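Oxaloacetate acetyl hydrolase (Cryphonectria parasitica, PDB 3M0K) is an enzyme of the phosphoenolpyruvate phosphomutase family, built on a TIM-type barrel of parallel strands and surrounding helices. Local coordinates at residues A[47-52]-A[87-92]. Sequence-based numbering, arbitrary orientation.
Sequences KSLYMT and FGPPLI. With OXL (oxalate ion), chain B.
The side chains of Tyr-50 and Ile-92 cross at about a right angle, with CD1 of Tyr-50 3.9 Å from CG2 of Ile-92. CG of Tyr-50 is anti to its backbone N (chi1 168°), which sets the ring beside the Ile-92 side chain. The N of Thr-52 sits over one ring face, offset toward the rim. Oxalate O3 lies at the ring edge, near its plane. The OH of Tyr-50 is hydrogen-bonded to His-121. Thr-52 OG1 donates a very short hydrogen bond (2.5 Å) to oxalate O3 and also caps Gly-55 N, at the start of helix 53-61.

The backbones pair as parallel strands. Leu-49 N donates a hydrogen bond to Pro-90 O (3.0 Å). The ladder continues with hydrogen bonds from Ile-92 N to Leu-49 O and from Met-51 N to Ile-92 O. Pro-90 O takes a second hydrogen bond from Ser-48 OG, which comes from above the carbonyl plane. On the sheet face opposite Tyr-50, Leu-49 CD1 packs on Pro-89 CG, and Leu-49 CB on Leu-91 CD1.

These are neighbouring barrel strands, 49-51 and 91-94. Strand 27-32 flanks the first and strand 119-122 the second. Helix 35-43 covers Leu-49, and helix 71-82 covers Met-51 and Leu-91.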
loop_
_atom_site.group_PDB
_atom_site.type_symbol
_atom_site.label_atom_id
_atom_site.label_comp_id
_atom_site.label_asym_id
_atom_site.label_seq_id
_atom_site.Cartn_x
_atom_site.Cartn_y
_atom_site.Cartn_z
ATOM N N LYS A 47 26.972 3.673 10.482
ATOM C CA LYS A 47 27.120 4.786 9.555
ATOM C C LYS A 47 26.347 4.557 8.264
ATOM O O LYS A 47 26.172 5.469 7.464
ATOM C CB LYS A 47 28.599 5.015 9.245
ATOM C CG LYS A 47 29.399 5.500 10.442
ATOM C CD LYS A 47 30.815 5.862 10.042
ATOM C CE LYS A 47 30.843 7.094 9.146
ATOM N NZ LYS A 47 32.237 7.569 8.912
ATOM N N SER A 48 25.890 3.327 8.073
ATOM C CA SER A 48 25.107 2.981 6.904
ATOM C C SER A 48 24.352 1.711 7.224
ATOM O O SER A 48 24.828 0.882 8.004
ATOM C CB SER A 48 25.998 2.754 5.686
ATOM O OG SER A 48 25.200 2.488 4.533
ATOM N N LEU A 49 23.173 1.577 6.634
ATOM C CA LEU A 49 22.307 0.424 6.859
ATOM C C LEU A 49 22.085 -0.303 5.545
ATOM O O LEU A 49 22.219 0.282 4.472
ATOM C CB LEU A 49 20.952 0.868 7.417
ATOM C CG LEU A 49 20.813 1.050 8.940
ATOM C CD1 LEU A 49 21.816 2.032 9.473
ATOM C CD2 LEU A 49 19.405 1.518 9.262
ATOM N N TYR A 50 21.741 -1.579 5.639
ATOM C CA TYR A 50 21.403 -2.357 4.471
ATOM C C TYR A 50 20.012 -2.956 4.632
ATOM O O TYR A 50 19.712 -3.569 5.650
ATOM C CB TYR A 50 22.429 -3.469 4.266
ATOM C CG TYR A 50 21.973 -4.476 3.237
ATOM C CD1 TYR A 50 21.773 -4.102 1.916
ATOM C CD2 TYR A 50 21.724 -5.795 3.587
ATOM C CE1 TYR A 50 21.343 -5.010 0.970
ATOM C CE2 TYR A 50 21.293 -6.708 2.640
ATOM C CZ TYR A 50 21.105 -6.309 1.337
ATOM O OH TYR A 50 20.691 -7.225 0.414
ATOM N N MET A 51 19.152 -2.771 3.637
ATOM C CA MET A 51 17.841 -3.405 3.708
ATOM C C MET A 51 17.855 -4.690 2.918
ATOM O O MET A 51 17.958 -4.663 1.696
ATOM C CB MET A 51 16.729 -2.499 3.172
ATOM C CG MET A 51 15.336 -3.098 3.394
ATOM S SD MET A 51 14.024 -2.190 2.551
ATOM C CE MET A 51 14.044 -3.058 0.977
ATOM N N THR A 52 17.754 -5.813 3.626
ATOM C CA THR A 52 17.706 -7.124 3.009
ATOM C C THR A 52 16.365 -7.399 2.333
ATOM O O THR A 52 15.296 -7.101 2.888
ATOM C CB THR A 52 17.966 -8.225 4.071
ATOM O OG1 THR A 52 17.536 -9.493 3.572
ATOM C CG2 THR A 52 17.198 -7.948 5.342
ATOM N N PHE A 87 17.910 13.014 8.615
ATOM C CA PHE A 87 19.330 13.342 8.665
ATOM C C PHE A 87 20.154 12.123 9.053
ATOM O O PHE A 87 21.309 12.248 9.433
ATOM C CB PHE A 87 19.582 14.486 9.647
ATOM C CG PHE A 87 18.754 15.707 9.373
ATOM C CD1 PHE A 87 19.195 16.673 8.486
ATOM C CD2 PHE A 87 17.531 15.887 10.000
ATOM C CE1 PHE A 87 18.430 17.798 8.228
ATOM C CE2 PHE A 87 16.766 17.009 9.747
ATOM C CZ PHE A 87 17.215 17.964 8.860
ATOM N N GLY A 88 19.556 10.944 8.933
ATOM C CA GLY A 88 20.193 9.726 9.385
ATOM C C GLY A 88 21.133 9.070 8.396
ATOM O O GLY A 88 21.469 9.650 7.363
ATOM N N PRO A 89 21.564 7.842 8.711
ATOM C CA PRO A 89 22.559 7.122 7.913
ATOM C C PRO A 89 21.994 6.697 6.563
ATOM O O PRO A 89 20.790 6.426 6.454
ATOM C CB PRO A 89 22.850 5.891 8.779
ATOM C CG PRO A 89 21.574 5.676 9.521
ATOM C CD PRO A 89 21.196 7.075 9.913
ATOM N N PRO A 90 22.852 6.647 5.531
ATOM C CA PRO A 90 22.382 6.194 4.224
ATOM C C PRO A 90 21.898 4.751 4.252
ATOM O O PRO A 90 22.369 3.946 5.069
ATOM C CB PRO A 90 23.647 6.286 3.349
ATOM C CG PRO A 90 24.771 6.357 4.317
ATOM C CD PRO A 90 24.234 7.148 5.458
ATOM N N LEU A 91 20.985 4.427 3.347
ATOM C CA LEU A 91 20.448 3.077 3.226
ATOM C C LEU A 91 20.795 2.497 1.877
ATOM O O LEU A 91 20.444 3.063 0.842
ATOM C CB LEU A 91 18.927 3.094 3.350
ATOM C CG LEU A 91 18.230 1.742 3.177
ATOM C CD1 LEU A 91 18.526 0.842 4.362
ATOM C CD2 LEU A 91 16.731 1.970 3.045
ATOM N N ILE A 92 21.482 1.370 1.896
ATOM C CA ILE A 92 21.632 0.554 0.701
ATOM C C ILE A 92 20.524 -0.485 0.732
ATOM O O ILE A 92 20.351 -1.187 1.730
ATOM C CB ILE A 92 22.986 -0.177 0.697
ATOM C CG1 ILE A 92 24.139 0.811 0.523
ATOM C CG2 ILE A 92 23.026 -1.231 -0.398
ATOM C CD1 ILE A 92 25.533 0.170 0.721
HETATM C C1 OXL B . 19.317 -10.279 0.918
HETATM C C2 OXL B . 20.529 -10.243 -0.005
HETATM O O1 OXL B . 18.226 -10.329 0.466
HETATM O O2 OXL B . 20.374 -10.275 -1.174
HETATM O O3 OXL B . 19.506 -10.267 2.299
HETATM O O4 OXL B . 21.819 -10.176 0.532
#